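Local atomic coordinates of thioredoxin family protein (Pseudomonas aeruginosa, PDB entry 1Z6N), a protein that is of unknown function but belongs to the thioredoxin family, binds metal ions and carries a CxxC pattern consistent with a role in thiol chemistry. Residues Glu47-Ile52 / Asp157-Ile162; Glu53-Leu58 / Leu117-Asn122; Ala61-Cys66 / Ile109-Val114; Glu129-Val134 / Glu152-Asp157. All blocks are in the same frame, centred on the assembly; numbering follows the deposited sequence.

Contact 1 (Glu47-Ile52 / Asp157-Ile162); sequences ERLQRI and DVLAII
Leu49 and Ile52 pack on Leu159 and Ile162 in a mainly apolar, largely buried contact between the end of helix 43-50 and helix 151-164. Leu159 is the central residue. Its CD1 lies against the last turn of helix 43-50, 3.7 Å from Arg48 CB and equally close to Leu49 N, while its CD2 meets Leu49 CD1 at 3.9 Å; the two leucines cross at about a right angle. With CG anti to the carbonyl carbon (chi1 -68°) and an extended chi2, the fork of Leu159 is carried outward from its own helix. One turn further along helix 151-164, Ile162 CG2 meets Ile52 CD1 at 3.7 Å, again crossed. In the alpha-beta-alpha sandwich, helix 151-164 lies on the central sheet through Val158 and Ile162, which reach Leu58, Tyr56 and Val116, and Leu49 also rests on Ala79 and Leu82 of helix 67-82. Branched aliphatic residues suit this buried junction of helices and sheet. Arg48 closes the more open flank: its aliphatic root covers Leu159, and the bend at chi3 (77°) turns the guanidinium edge toward Ala160. NH1 and Ala160 N, 3.4 Å apart, are both donors and do not bond; NH1 instead bonds just outside 157-162, where Gly156 O is close, and NE forms a salt bridge with Glu163. Farther out, Arg51 NE forms a bent salt bridge to Glu47 OE1 at 2.7 Å.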
loop_
_atom_site.group_PDB
_atom_site.type_symbol
_atom_site.label_atom_id
_atom_site.label_comp_id
_atom_site.label_asym_id
_atom_site.label_seq_id
_atom_site.Cartn_x
_atom_site.Cartn_y
_atom_site.Cartn_z
ATOM N N GLU A 47 12.375 2.159 13.557
ATOM C CA GLU A 47 13.778 2.313 13.186
ATOM C C GLU A 47 13.987 2.213 11.674
ATOM O O GLU A 47 14.575 3.115 11.073
ATOM C CB GLU A 47 14.645 1.286 13.938
ATOM C CG GLU A 47 16.033 1.035 13.346
ATOM C CD GLU A 47 16.949 2.256 13.390
ATOM O OE1 GLU A 47 17.856 2.344 12.529
ATOM O OE2 GLU A 47 16.768 3.123 14.279
ATOM N N ARG A 48 13.494 1.122 11.081
ATOM C CA ARG A 48 13.584 0.868 9.637
ATOM C C ARG A 48 12.998 2.028 8.828
ATOM O O ARG A 48 13.560 2.446 7.817
ATOM C CB ARG A 48 12.862 -0.440 9.277
ATOM C CG ARG A 48 13.599 -1.735 9.639
ATOM C CD ARG A 48 12.689 -2.977 9.488
ATOM N NE ARG A 48 12.486 -3.401 8.094
ATOM C CZ ARG A 48 11.635 -4.355 7.701
ATOM N NH1 ARG A 48 11.526 -4.670 6.415
ATOM N NH2 ARG A 48 10.886 -5.003 8.585
ATOM N N LEU A 49 11.860 2.538 9.292
ATOM C CA LEU A 49 11.166 3.651 8.659
ATOM C C LEU A 49 11.961 4.958 8.744
ATOM O O LEU A 49 11.967 5.761 7.811
ATOM C CB LEU A 49 9.807 3.812 9.331
ATOM C CG LEU A 49 8.630 4.494 8.657
ATOM C CD1 LEU A 49 8.307 3.882 7.298
ATOM C CD2 LEU A 49 7.455 4.348 9.597
ATOM N N GLN A 50 12.642 5.155 9.870
ATOM C CA GLN A 50 13.460 6.340 10.100
ATOM C C GLN A 50 14.682 6.390 9.166
ATOM O O GLN A 50 15.135 7.475 8.792
ATOM C CB GLN A 50 13.901 6.360 11.571
ATOM C CG GLN A 50 14.273 7.724 12.128
ATOM C CD GLN A 50 14.487 7.692 13.639
ATOM O OE1 GLN A 50 13.598 7.290 14.396
ATOM N NE2 GLN A 50 15.665 8.126 14.083
ATOM N N ARG A 51 15.189 5.218 8.777
ATOM C CA ARG A 51 16.384 5.109 7.922
ATOM C C ARG A 51 16.166 5.480 6.444
ATOM O O ARG A 51 17.117 5.473 5.658
ATOM C CB ARG A 51 16.985 3.695 7.993
ATOM C CG ARG A 51 17.545 3.282 9.343
ATOM C CD ARG A 51 18.397 2.022 9.202
ATOM N NE ARG A 51 18.056 1.013 10.207
ATOM C CZ ARG A 51 17.391 -0.117 9.953
ATOM N NH1 ARG A 51 17.128 -0.966 10.941
ATOM N NH2 ARG A 51 17.001 -0.409 8.714
ATOM N N ILE A 52 14.930 5.788 6.058
ATOM C CA ILE A 52 14.639 6.128 4.662
ATOM C C ILE A 52 15.043 7.575 4.385
ATOM O O ILE A 52 14.369 8.509 4.821
ATOM C CB ILE A 52 13.136 5.887 4.304
ATOM C CG1 ILE A 52 12.663 4.481 4.724
ATOM C CG2 ILE A 52 12.858 6.161 2.813
ATOM C CD1 ILE A 52 13.410 3.297 4.111
ATOM N N ASP A 157 6.685 -5.180 4.708
ATOM C CA ASP A 157 6.901 -5.748 3.375
ATOM C C ASP A 157 7.416 -4.677 2.406
ATOM O O ASP A 157 8.337 -4.922 1.614
ATOM C CB ASP A 157 5.618 -6.350 2.794
ATOM C CG ASP A 157 5.225 -7.684 3.422
ATOM O OD1 ASP A 157 5.844 -8.130 4.431
ATOM O OD2 ASP A 157 4.264 -8.278 2.876
ATOM N N VAL A 158 6.797 -3.496 2.432
ATOM C CA VAL A 158 7.216 -2.414 1.530
ATOM C C VAL A 158 8.619 -1.931 1.899
ATOM O O VAL A 158 9.447 -1.695 1.013
ATOM C CB VAL A 158 6.194 -1.261 1.526
ATOM C CG1 VAL A 158 6.772 -0.015 0.870
ATOM C CG2 VAL A 158 4.927 -1.723 0.802
ATOM N N LEU A 159 8.901 -1.814 3.197
ATOM C CA LEU A 159 10.247 -1.415 3.616
ATOM C C LEU A 159 11.300 -2.414 3.155
ATOM O O LEU A 159 12.398 -2.004 2.767
ATOM C CB LEU A 159 10.353 -1.193 5.135
ATOM C CG LEU A 159 9.587 0.020 5.678
ATOM C CD1 LEU A 159 9.929 0.294 7.132
ATOM C CD2 LEU A 159 9.766 1.293 4.826
ATOM N N ALA A 160 10.982 -3.711 3.181
ATOM C CA ALA A 160 11.942 -4.735 2.722
ATOM C C ALA A 160 12.325 -4.524 1.259
ATOM O O ALA A 160 13.483 -4.713 0.876
ATOM C CB ALA A 160 11.398 -6.151 2.924
ATOM N N ILE A 161 11.352 -4.136 0.440
ATOM C CA ILE A 161 11.642 -3.826 -0.961
ATOM C C ILE A 161 12.621 -2.664 -1.064
ATOM O O ILE A 161 13.635 -2.769 -1.770
ATOM C CB ILE A 161 10.359 -3.521 -1.762
ATOM C CG1 ILE A 161 9.528 -4.792 -1.915
ATOM C CG2 ILE A 161 10.702 -2.910 -3.135
ATOM C CD1 ILE A 161 8.061 -4.523 -2.211
ATOM N N ILE A 162 12.327 -1.569 -0.363
ATOM C CA ILE A 162 13.210 -0.397 -0.329
ATOM C C ILE A 162 14.612 -0.759 0.184
ATOM O O ILE A 162 15.617 -0.344 -0.401
ATOM C CB ILE A 162 12.596 0.747 0.507
ATOM C CG1 ILE A 162 11.298 1.251 -0.145
ATOM C CG2 ILE A 162 13.595 1.890 0.677
ATOM C CD1 ILE A 162 10.469 2.166 0.739
#

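Contact 2 (Glu53-Leu58 / Leu117-Asn122); sequences ERRYRL and LDEEFN
The carbonyl oxygen of Leu117 is approached twice from 53-58: Arg57 N donates to it at 2.8 Å in a nearly straight bond (167°), and Tyr56 CA adds a CA-H...O contact. Leu117 N returns a bond to Arg57 O, so Arg57 and Leu117 form an antiparallel hydrogen-bonded pair. Beyond this pair the direct bonding stops: Arg55 O and Glu119 N are badly aligned, and a water bridges them, donating to the oxygen and accepting from the nitrogen. The side chain of Arg57 then ties the strand to the turn. Extended from CG to NE, it brings NH1 to Glu119 O at 2.9 Å; the oxygen lies in the guanidinium plane, although the donor sits above the carbonyl plane. The guanidinium is stacked flat on Phe121, planes 12° apart and centres 4.1 Å apart, and Arg57 CD rests on the ring at CE1. Arginine suits this place because its flat cation can cover an aromatic face while an edge still donates a bond. Phe8 of helix 4-10 touches both partners. Asp118 organises the loop from within: its OD1 accepts Asn122 N at 2.9 Å and, weakly, Glu120 N. Phe121 N bonds Asp118 O, and Asp118 N bonds Asn122 O. Together with the left-handed backbone of Phe121 (phi 62°), these bonds describe a beta hairpin with a type I turn and G1 bulge, here joining strands 113-117 and 123-128.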
loop_
_atom_site.group_PDB
_atom_site.type_symbol
_atom_site.label_atom_id
_atom_site.label_comp_id
_atom_site.label_asym_id
_atom_site.label_seq_id
_atom_site.Cartn_x
_atom_site.Cartn_y
_atom_site.Cartn_z
ATOM N N GLU A 53 16.146 7.752 3.661
ATOM C CA GLU A 53 16.695 9.084 3.388
ATOM C C GLU A 53 16.398 9.585 1.980
ATOM O O GLU A 53 16.444 10.794 1.734
ATOM C CB GLU A 53 18.215 9.120 3.603
ATOM C CG GLU A 53 18.785 8.023 4.486
ATOM C CD GLU A 53 19.208 6.785 3.701
ATOM O OE1 GLU A 53 20.364 6.334 3.876
ATOM O OE2 GLU A 53 18.393 6.262 2.910
ATOM N N ARG A 54 16.115 8.654 1.065
ATOM C CA ARG A 54 15.812 8.976 -0.325
ATOM C C ARG A 54 14.297 8.949 -0.524
ATOM O O ARG A 54 13.574 8.414 0.315
ATOM C CB ARG A 54 16.476 7.974 -1.272
ATOM C CG ARG A 54 17.956 7.733 -1.015
ATOM C CD ARG A 54 18.710 7.610 -2.323
ATOM N NE ARG A 54 19.122 8.926 -2.814
ATOM C CZ ARG A 54 19.740 9.152 -3.972
ATOM N NH1 ARG A 54 20.020 8.148 -4.800
ATOM N NH2 ARG A 54 20.073 10.396 -4.307
ATOM N N ARG A 55 13.827 9.519 -1.633
ATOM C CA ARG A 55 12.391 9.546 -1.926
ATOM C C ARG A 55 11.934 8.296 -2.676
ATOM O O ARG A 55 12.613 7.816 -3.596
ATOM C CB ARG A 55 12.008 10.809 -2.699
ATOM C CG ARG A 55 12.432 12.109 -2.001
ATOM C CD ARG A 55 11.828 13.329 -2.666
ATOM N NE ARG A 55 10.656 13.801 -1.934
ATOM C CZ ARG A 55 10.662 14.810 -1.063
ATOM N NH1 ARG A 55 11.781 15.483 -0.809
ATOM N NH2 ARG A 55 9.535 15.152 -0.446
ATOM N N TYR A 56 10.791 7.766 -2.254
ATOM C CA TYR A 56 10.199 6.590 -2.886
ATOM C C TYR A 56 8.751 6.876 -3.159
ATOM O O TYR A 56 8.090 7.581 -2.398
ATOM C CB TYR A 56 10.342 5.353 -1.995
ATOM C CG TYR A 56 11.788 4.986 -1.831
ATOM C CD1 TYR A 56 12.409 4.103 -2.711
ATOM C CD2 TYR A 56 12.556 5.573 -0.822
ATOM C CE1 TYR A 56 13.759 3.797 -2.577
ATOM C CE2 TYR A 56 13.906 5.274 -0.676
ATOM C CZ TYR A 56 14.500 4.384 -1.554
ATOM O OH TYR A 56 15.847 4.083 -1.429
ATOM N N ARG A 57 8.265 6.325 -4.261
ATOM C CA ARG A 57 6.889 6.541 -4.682
ATOM C C ARG A 57 6.166 5.207 -4.730
ATOM O O ARG A 57 6.676 4.242 -5.304
ATOM C CB ARG A 57 6.872 7.207 -6.053
ATOM C CG ARG A 57 7.413 8.626 -6.007
ATOM C CD ARG A 57 7.258 9.290 -7.348
ATOM N NE ARG A 57 7.907 10.595 -7.403
ATOM C CZ ARG A 57 9.166 10.788 -7.785
ATOM N NH1 ARG A 57 9.922 9.758 -8.141
ATOM N NH2 ARG A 57 9.668 12.012 -7.814
ATOM N N LEU A 58 4.981 5.149 -4.119
ATOM C CA LEU A 58 4.156 3.955 -4.157
ATOM C C LEU A 58 3.013 4.251 -5.126
ATOM O O LEU A 58 2.119 5.039 -4.808
ATOM C CB LEU A 58 3.621 3.620 -2.753
ATOM C CG LEU A 58 4.650 3.430 -1.629
ATOM C CD1 LEU A 58 4.005 2.964 -0.318
ATOM C CD2 LEU A 58 5.755 2.472 -2.044
ATOM N N LEU A 117 8.496 2.372 -6.280
ATOM C CA LEU A 117 9.345 3.040 -7.266
ATOM C C LEU A 117 10.356 3.932 -6.555
ATOM O O LEU A 117 10.060 4.490 -5.493
ATOM C CB LEU A 117 8.502 3.887 -8.220
ATOM C CG LEU A 117 7.376 3.216 -9.009
ATOM C CD1 LEU A 117 6.375 4.255 -9.471
ATOM C CD2 LEU A 117 7.932 2.526 -10.225
ATOM N N ASP A 118 11.547 4.066 -7.131
ATOM C CA ASP A 118 12.526 4.999 -6.586
ATOM C C ASP A 118 12.314 6.411 -7.151
ATOM O O ASP A 118 11.329 6.657 -7.857
ATOM C CB ASP A 118 13.958 4.476 -6.781
ATOM C CG ASP A 118 14.434 4.529 -8.230
ATOM O OD1 ASP A 118 13.739 5.102 -9.092
ATOM O OD2 ASP A 118 15.539 3.994 -8.486
ATOM N N GLU A 119 13.213 7.343 -6.839
ATOM C CA GLU A 119 13.023 8.715 -7.295
ATOM C C GLU A 119 13.115 8.873 -8.824
ATOM O O GLU A 119 12.555 9.818 -9.373
ATOM C CB GLU A 119 13.947 9.697 -6.565
ATOM C CG GLU A 119 13.309 11.089 -6.427
ATOM C CD GLU A 119 14.183 12.097 -5.692
ATOM O OE1 GLU A 119 15.306 11.742 -5.271
ATOM O OE2 GLU A 119 13.734 13.255 -5.537
ATOM N N GLU A 120 13.778 7.934 -9.500
ATOM C CA GLU A 120 13.851 7.928 -10.972
ATOM C C GLU A 120 12.717 7.114 -11.617
ATOM O O GLU A 120 12.750 6.842 -12.829
ATOM C CB GLU A 120 15.205 7.388 -11.455
ATOM C CG GLU A 120 16.408 7.827 -10.633
ATOM C CD GLU A 120 16.726 9.303 -10.772
ATOM O OE1 GLU A 120 17.930 9.635 -10.818
ATOM O OE2 GLU A 120 15.782 10.130 -10.829
ATOM N N PHE A 121 11.736 6.713 -10.808
ATOM C CA PHE A 121 10.634 5.850 -11.259
ATOM C C PHE A 121 11.087 4.476 -11.758
ATOM O O PHE A 121 10.420 3.877 -12.596
ATOM C CB PHE A 121 9.758 6.545 -12.310
ATOM C CG PHE A 121 8.999 7.704 -11.773
ATOM C CD1 PHE A 121 7.796 7.508 -11.106
ATOM C CD2 PHE A 121 9.499 8.998 -11.907
ATOM C CE1 PHE A 121 7.090 8.580 -10.596
ATOM C CE2 PHE A 121 8.798 10.082 -11.400
ATOM C CZ PHE A 121 7.593 9.874 -10.746
ATOM N N ASN A 122 12.221 3.988 -11.253
ATOM C CA ASN A 122 12.598 2.593 -11.457
ATOM C C ASN A 122 11.734 1.740 -10.550
ATOM O O ASN A 122 11.530 2.087 -9.386
ATOM C CB ASN A 122 14.070 2.321 -11.109
ATOM C CG ASN A 122 15.034 3.157 -11.914
ATOM O OD1 ASN A 122 15.894 3.823 -11.345
ATOM N ND2 ASN A 122 14.921 3.108 -13.232
HETATM O O HOH W 1 15.087 6.974 -4.646
#

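Contact 3 (Ala61-Cys66 / Ile109-Val114); sequences AGEMWC and IAIPLV
Ala61 and Leu113 satisfy each other's backbone completely: Ala61 N donates to Leu113 O at 2.8 Å and Leu113 N to Ala61 O at 3.0 Å, both donors lying in the plane of the carbonyl they meet. Ala61 O also receives a CA-H...O contact from Pro112 CA at 3.3 Å. This antiparallel pair is where the regular sheet gives way to loops. The peptide bond before Pro112 is cis, and Cys66 opens helix 67-82 as the first cysteine of a CxxC pattern; a cis-proline loop facing such a pair is the hallmark of the thioredoxin fold, and Pro112 touches Cys69. Ile111, just before the proline, packs between the two loops. Its CG1 sits between the backbone N and the carbonyl carbon (chi1 53°), and the extended chi2 then carries CD1 among Cys66 CB, Glu63 CG and the Trp65 ring, 3.7 Å from Cys66 CB and 3.9 Å from Trp65 CH2. Isoleucine suits the place because its two branches part: CG2 lies against Ala61 O while the longer arm reaches Cys66 and Trp65. Cys66 N bonds Glu63 O in a type I turn, while Cys66 SG, anti to its own N, caps a backbone N of the helix it begins. Trp65 NE1 donates to Glu63 OE2 at 2.9 Å, the oxygen 25° out of the indole plane, and the other carboxylate oxygen, OE1, accepts from Lys93 N.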
loop_
_atom_site.group_PDB
_atom_site.type_symbol
_atom_site.label_atom_id
_atom_site.label_comp_id
_atom_site.label_asym_id
_atom_site.label_seq_id
_atom_site.Cartn_x
_atom_site.Cartn_y
_atom_site.Cartn_z
ATOM N N ALA A 61 -2.753 0.640 -7.267
ATOM C CA ALA A 61 -4.086 0.456 -7.847
ATOM C C ALA A 61 -4.983 -0.087 -6.736
ATOM O O ALA A 61 -4.687 -1.113 -6.116
ATOM C CB ALA A 61 -4.049 -0.517 -9.013
ATOM N N GLY A 62 -6.070 0.633 -6.464
ATOM C CA GLY A 62 -6.925 0.267 -5.345
ATOM C C GLY A 62 -8.296 0.888 -5.468
ATOM O O GLY A 62 -8.525 1.759 -6.313
ATOM N N GLU A 63 -9.207 0.414 -4.618
ATOM C CA GLU A 63 -10.607 0.853 -4.634
ATOM C C GLU A 63 -11.117 0.858 -3.196
ATOM O O GLU A 63 -10.812 -0.047 -2.411
ATOM C CB GLU A 63 -11.472 -0.116 -5.431
ATOM C CG GLU A 63 -11.041 -0.319 -6.901
ATOM C CD GLU A 63 -11.791 0.537 -7.926
ATOM O OE1 GLU A 63 -11.195 0.828 -8.983
ATOM O OE2 GLU A 63 -12.974 0.848 -7.711
ATOM N N MET A 64 -11.935 1.855 -2.869
ATOM C CA MET A 64 -12.410 1.982 -1.489
ATOM C C MET A 64 -13.375 0.896 -1.017
ATOM O O MET A 64 -13.581 0.744 0.192
ATOM C CB MET A 64 -13.004 3.376 -1.233
ATOM C CG MET A 64 -11.968 4.409 -0.858
ATOM S SD MET A 64 -11.188 4.167 0.813
ATOM C CE MET A 64 -12.645 4.655 1.859
ATOM N N TRP A 65 -13.998 0.173 -1.951
ATOM C CA TRP A 65 -14.895 -0.919 -1.563
ATOM C C TRP A 65 -14.148 -2.190 -1.162
ATOM O O TRP A 65 -14.757 -3.121 -0.646
ATOM C CB TRP A 65 -15.883 -1.231 -2.688
ATOM C CG TRP A 65 -15.235 -1.413 -4.019
ATOM C CD1 TRP A 65 -15.116 -0.468 -4.999
ATOM C CD2 TRP A 65 -14.612 -2.611 -4.535
ATOM N NE1 TRP A 65 -14.456 -0.996 -6.089
ATOM C CE2 TRP A 65 -14.125 -2.302 -5.824
ATOM C CE3 TRP A 65 -14.394 -3.910 -4.025
ATOM C CZ2 TRP A 65 -13.452 -3.244 -6.626
ATOM C CZ3 TRP A 65 -13.701 -4.839 -4.823
ATOM C CH2 TRP A 65 -13.240 -4.498 -6.098
ATOM N N CYS A 66 -12.854 -2.244 -1.472
ATOM C CA CYS A 66 -12.065 -3.463 -1.271
ATOM C C CYS A 66 -11.493 -3.498 0.151
ATOM O O CYS A 66 -10.730 -2.612 0.515
ATOM C CB CYS A 66 -10.939 -3.494 -2.299
ATOM S SG CYS A 66 -9.753 -4.797 -1.943
ATOM N N ILE A 109 -5.687 -8.250 -12.168
ATOM C CA ILE A 109 -5.272 -7.297 -11.145
ATOM C C ILE A 109 -5.991 -7.578 -9.834
ATOM O O ILE A 109 -7.191 -7.339 -9.715
ATOM C CB ILE A 109 -5.544 -5.833 -11.566
ATOM C CG1 ILE A 109 -4.811 -5.499 -12.877
ATOM C CG2 ILE A 109 -5.134 -4.893 -10.442
ATOM C CD1 ILE A 109 -3.241 -5.485 -12.782
ATOM N N ALA A 110 -5.247 -8.084 -8.856
ATOM C CA ALA A 110 -5.744 -8.249 -7.493
ATOM C C ALA A 110 -5.325 -6.995 -6.746
ATOM O O ALA A 110 -4.168 -6.561 -6.848
ATOM C CB ALA A 110 -5.126 -9.492 -6.858
ATOM N N ILE A 111 -6.268 -6.399 -6.030
ATOM C CA ILE A 111 -5.998 -5.125 -5.373
ATOM C C ILE A 111 -5.925 -5.286 -3.845
ATOM O O ILE A 111 -6.586 -6.175 -3.284
ATOM C CB ILE A 111 -7.025 -4.023 -5.777
ATOM C CG1 ILE A 111 -8.455 -4.518 -5.553
ATOM C CG2 ILE A 111 -6.778 -3.568 -7.237
ATOM C CD1 ILE A 111 -9.495 -3.443 -5.682
ATOM N N PRO A 112 -5.138 -4.432 -3.167
ATOM C CA PRO A 112 -4.322 -3.359 -3.751
ATOM C C PRO A 112 -3.068 -3.903 -4.410
ATOM O O PRO A 112 -2.434 -4.825 -3.881
ATOM C CB PRO A 112 -3.913 -2.539 -2.527
ATOM C CG PRO A 112 -3.908 -3.509 -1.405
ATOM C CD PRO A 112 -5.043 -4.452 -1.693
ATOM N N LEU A 113 -2.727 -3.328 -5.557
ATOM C CA LEU A 113 -1.457 -3.585 -6.204
ATOM C C LEU A 113 -0.581 -2.373 -5.914
ATOM O O LEU A 113 -0.938 -1.255 -6.290
ATOM C CB LEU A 113 -1.669 -3.756 -7.716
ATOM C CG LEU A 113 -0.411 -3.794 -8.591
ATOM C CD1 LEU A 113 0.442 -5.011 -8.233
ATOM C CD2 LEU A 113 -0.779 -3.809 -10.089
ATOM N N VAL A 114 0.546 -2.598 -5.239
ATOM C CA VAL A 114 1.412 -1.518 -4.829
ATOM C C VAL A 114 2.765 -1.683 -5.517
ATOM O O VAL A 114 3.489 -2.642 -5.252
ATOM C CB VAL A 114 1.608 -1.494 -3.296
ATOM C CG1 VAL A 114 2.511 -0.350 -2.892
ATOM C CG2 VAL A 114 0.249 -1.365 -2.568
#

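Contact 4 (Glu129-Val134 / Glu152-Asp157); sequences ERPQAV and EHAIGD
The imidazole of His153 is met obliquely by Ala133, whose CB lies 3.7 Å from CD2, and the ring of Tyr150 also meets it, with planes at about 55°. One turn further along the helix, the carboxylate of Asp157 is held at both oxygens. OD2 offers its syn lone pair to Gln132 N at 2.8 Å, in an almost straight bond (166°), and OD1 accepts from a water that in turn accepts from Ala133 N. Arg130, which forms a salt bridge with Asp68 of helix 67-82, anchors the chain just before Pro131. Between the two segments the Pro131 ring supplies the apolar packing: CB touches His153 CB at 3.8 Å, and CG lies 3.8 Å from Ala154 N. Small Ala154 lets the proline come close to the helix backbone, as the 5.2 Å between Pro131 CA and Ala154 CA indicates. Proline also suits the position before a helix, where its missing N-H costs no helical bond. With CG anti to the carbonyl carbon (chi1 -75°), Asp157 reaches from helix 151-164 to the start of helix 132-137, where the first amide groups point outward without partners from their own helix. The negative carboxylate probably also interacts favourably with the helix dipole at this end. Pro131 holds the N-cap position but has no side-chain acceptor; the carboxylate of Asp157, from the neighbouring helix 151-164, accepts the first amide of helix 132-137 in a tertiary hydrogen bond, joining the segment after the edge strand 123-128 to the C-terminal helix of the thioredoxin fold.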
loop_
_atom_site.group_PDB
_atom_site.type_symbol
_atom_site.label_atom_id
_atom_site.label_comp_id
_atom_site.label_asym_id
_atom_site.label_seq_id
_atom_site.Cartn_x
_atom_site.Cartn_y
_atom_site.Cartn_z
ATOM N N GLU A 129 -2.017 -7.386 -2.885
ATOM C CA GLU A 129 -3.215 -7.786 -2.144
ATOM C C GLU A 129 -3.088 -7.856 -0.615
ATOM O O GLU A 129 -3.827 -7.164 0.093
ATOM C CB GLU A 129 -3.822 -9.082 -2.704
ATOM C CG GLU A 129 -5.294 -9.265 -2.343
ATOM C CD GLU A 129 -5.966 -10.418 -3.078
ATOM O OE1 GLU A 129 -5.341 -11.483 -3.214
ATOM O OE2 GLU A 129 -7.121 -10.255 -3.515
ATOM N N ARG A 130 -2.176 -8.699 -0.121
ATOM C CA ARG A 130 -2.044 -8.945 1.308
ATOM C C ARG A 130 -0.574 -9.117 1.668
ATOM O O ARG A 130 0.211 -9.514 0.806
ATOM C CB ARG A 130 -2.818 -10.209 1.698
ATOM C CG ARG A 130 -4.293 -10.015 1.539
ATOM C CD ARG A 130 -5.071 -11.291 1.767
ATOM N NE ARG A 130 -6.441 -11.046 1.341
ATOM C CZ ARG A 130 -7.212 -11.899 0.673
ATOM N NH1 ARG A 130 -6.770 -13.115 0.350
ATOM N NH2 ARG A 130 -8.437 -11.522 0.321
ATOM N N PRO A 131 -0.199 -8.814 2.933
ATOM C CA PRO A 131 1.193 -9.033 3.343
ATOM C C PRO A 131 1.614 -10.494 3.253
ATOM O O PRO A 131 0.781 -11.398 3.360
ATOM C CB PRO A 131 1.245 -8.532 4.796
ATOM C CG PRO A 131 0.018 -7.666 4.959
ATOM C CD PRO A 131 -1.013 -8.211 4.011
ATOM N N GLN A 132 2.914 -10.706 3.085
ATOM C CA GLN A 132 3.471 -12.057 2.965
ATOM C C GLN A 132 3.088 -12.951 4.151
ATOM O O GLN A 132 2.855 -14.158 3.984
ATOM C CB GLN A 132 5.001 -12.002 2.802
ATOM C CG GLN A 132 5.627 -13.352 2.379
ATOM C CD GLN A 132 5.059 -13.823 1.051
ATOM O OE1 GLN A 132 5.137 -13.113 0.041
ATOM N NE2 GLN A 132 4.485 -15.022 1.047
ATOM N N ALA A 133 3.039 -12.377 5.354
ATOM C CA ALA A 133 2.727 -13.179 6.552
ATOM C C ALA A 133 1.286 -13.683 6.504
ATOM O O ALA A 133 0.975 -14.751 7.035
ATOM C CB ALA A 133 2.976 -12.388 7.848
ATOM N N VAL A 134 0.423 -12.913 5.835
ATOM C CA VAL A 134 -0.981 -13.301 5.649
ATOM C C VAL A 134 -1.107 -14.365 4.557
ATOM O O VAL A 134 -1.785 -15.370 4.745
ATOM C CB VAL A 134 -1.888 -12.089 5.383
ATOM C CG1 VAL A 134 -3.324 -12.548 5.183
ATOM C CG2 VAL A 134 -1.805 -11.136 6.563
ATOM N N GLU A 152 1.039 -3.666 10.577
ATOM C CA GLU A 152 2.464 -3.366 10.586
ATOM C C GLU A 152 3.204 -4.138 9.474
ATOM O O GLU A 152 4.191 -3.644 8.915
ATOM C CB GLU A 152 3.076 -3.702 11.940
ATOM C CG GLU A 152 3.088 -5.182 12.243
ATOM C CD GLU A 152 3.477 -5.486 13.672
ATOM O OE1 GLU A 152 2.948 -4.823 14.595
ATOM O OE2 GLU A 152 4.306 -6.399 13.868
ATOM N N HIS A 153 2.708 -5.336 9.160
ATOM C CA HIS A 153 3.350 -6.204 8.160
ATOM C C HIS A 153 3.287 -5.634 6.743
ATOM O O HIS A 153 4.205 -5.882 5.936
ATOM C CB HIS A 153 2.737 -7.610 8.169
ATOM C CG HIS A 153 2.809 -8.296 9.496
ATOM N ND1 HIS A 153 2.052 -7.897 10.578
ATOM C CD2 HIS A 153 3.529 -9.364 9.912
ATOM C CE1 HIS A 153 2.312 -8.684 11.607
ATOM N NE2 HIS A 153 3.201 -9.587 11.229
ATOM N N ALA A 154 2.225 -4.887 6.432
ATOM C CA ALA A 154 2.139 -4.244 5.124
ATOM C C ALA A 154 3.289 -3.243 4.996
ATOM O O ALA A 154 3.952 -3.170 3.952
ATOM C CB ALA A 154 0.778 -3.542 4.954
ATOM N N ILE A 155 3.537 -2.497 6.072
ATOM C CA ILE A 155 4.633 -1.535 6.115
ATOM C C ILE A 155 5.979 -2.244 5.997
ATOM O O ILE A 155 6.836 -1.829 5.206
ATOM C CB ILE A 155 4.592 -0.675 7.398
ATOM C CG1 ILE A 155 3.276 0.131 7.463
ATOM C CG2 ILE A 155 5.799 0.254 7.460
ATOM C CD1 ILE A 155 3.034 0.813 8.826
ATOM N N GLY A 156 6.157 -3.310 6.784
ATOM C CA GLY A 156 7.402 -4.102 6.767
ATOM C C GLY A 156 7.709 -4.668 5.392
ATOM O O GLY A 156 8.860 -4.634 4.948
ATOM N N ASP A 157 6.685 -5.180 4.708
ATOM C CA ASP A 157 6.901 -5.748 3.375
ATOM C C ASP A 157 7.416 -4.677 2.406
ATOM O O ASP A 157 8.337 -4.922 1.614
ATOM C CB ASP A 157 5.618 -6.350 2.794
ATOM C CG ASP A 157 5.225 -7.684 3.422
ATOM O OD1 ASP A 157 5.844 -8.130 4.431
ATOM O OD2 ASP A 157 4.264 -8.278 2.876
HETATM O O HOH W 2 4.298 -9.908 5.938
#

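In the fold
Contacts 2 and 3 lie at the two ends of the neighbouring strands 56-61 and 113-117, their centres about 20 Å apart, and Leu58 CB meets Val114 CG1 at 4.1 Å between them. Contact 1 backs onto contact 2 where Ile162 CG2 touches Tyr56 CZ at 3.5 Å. Contacts 1 and 4 follow one another along helix 151-164 and share Asp157. Pro112 O and Glu129 N, 2.8 Å apart, probably hydrogen-bond, linking the cis-proline loop of contact 3 to contact 4. Contact 3 holds Cys66, the first cysteine of the putative redox pair, and its Pro112 touches the second, Cys69. Asp13, a magnesium-binding residue, has its side chain about 12 Å from that of Arg57 in contact 2.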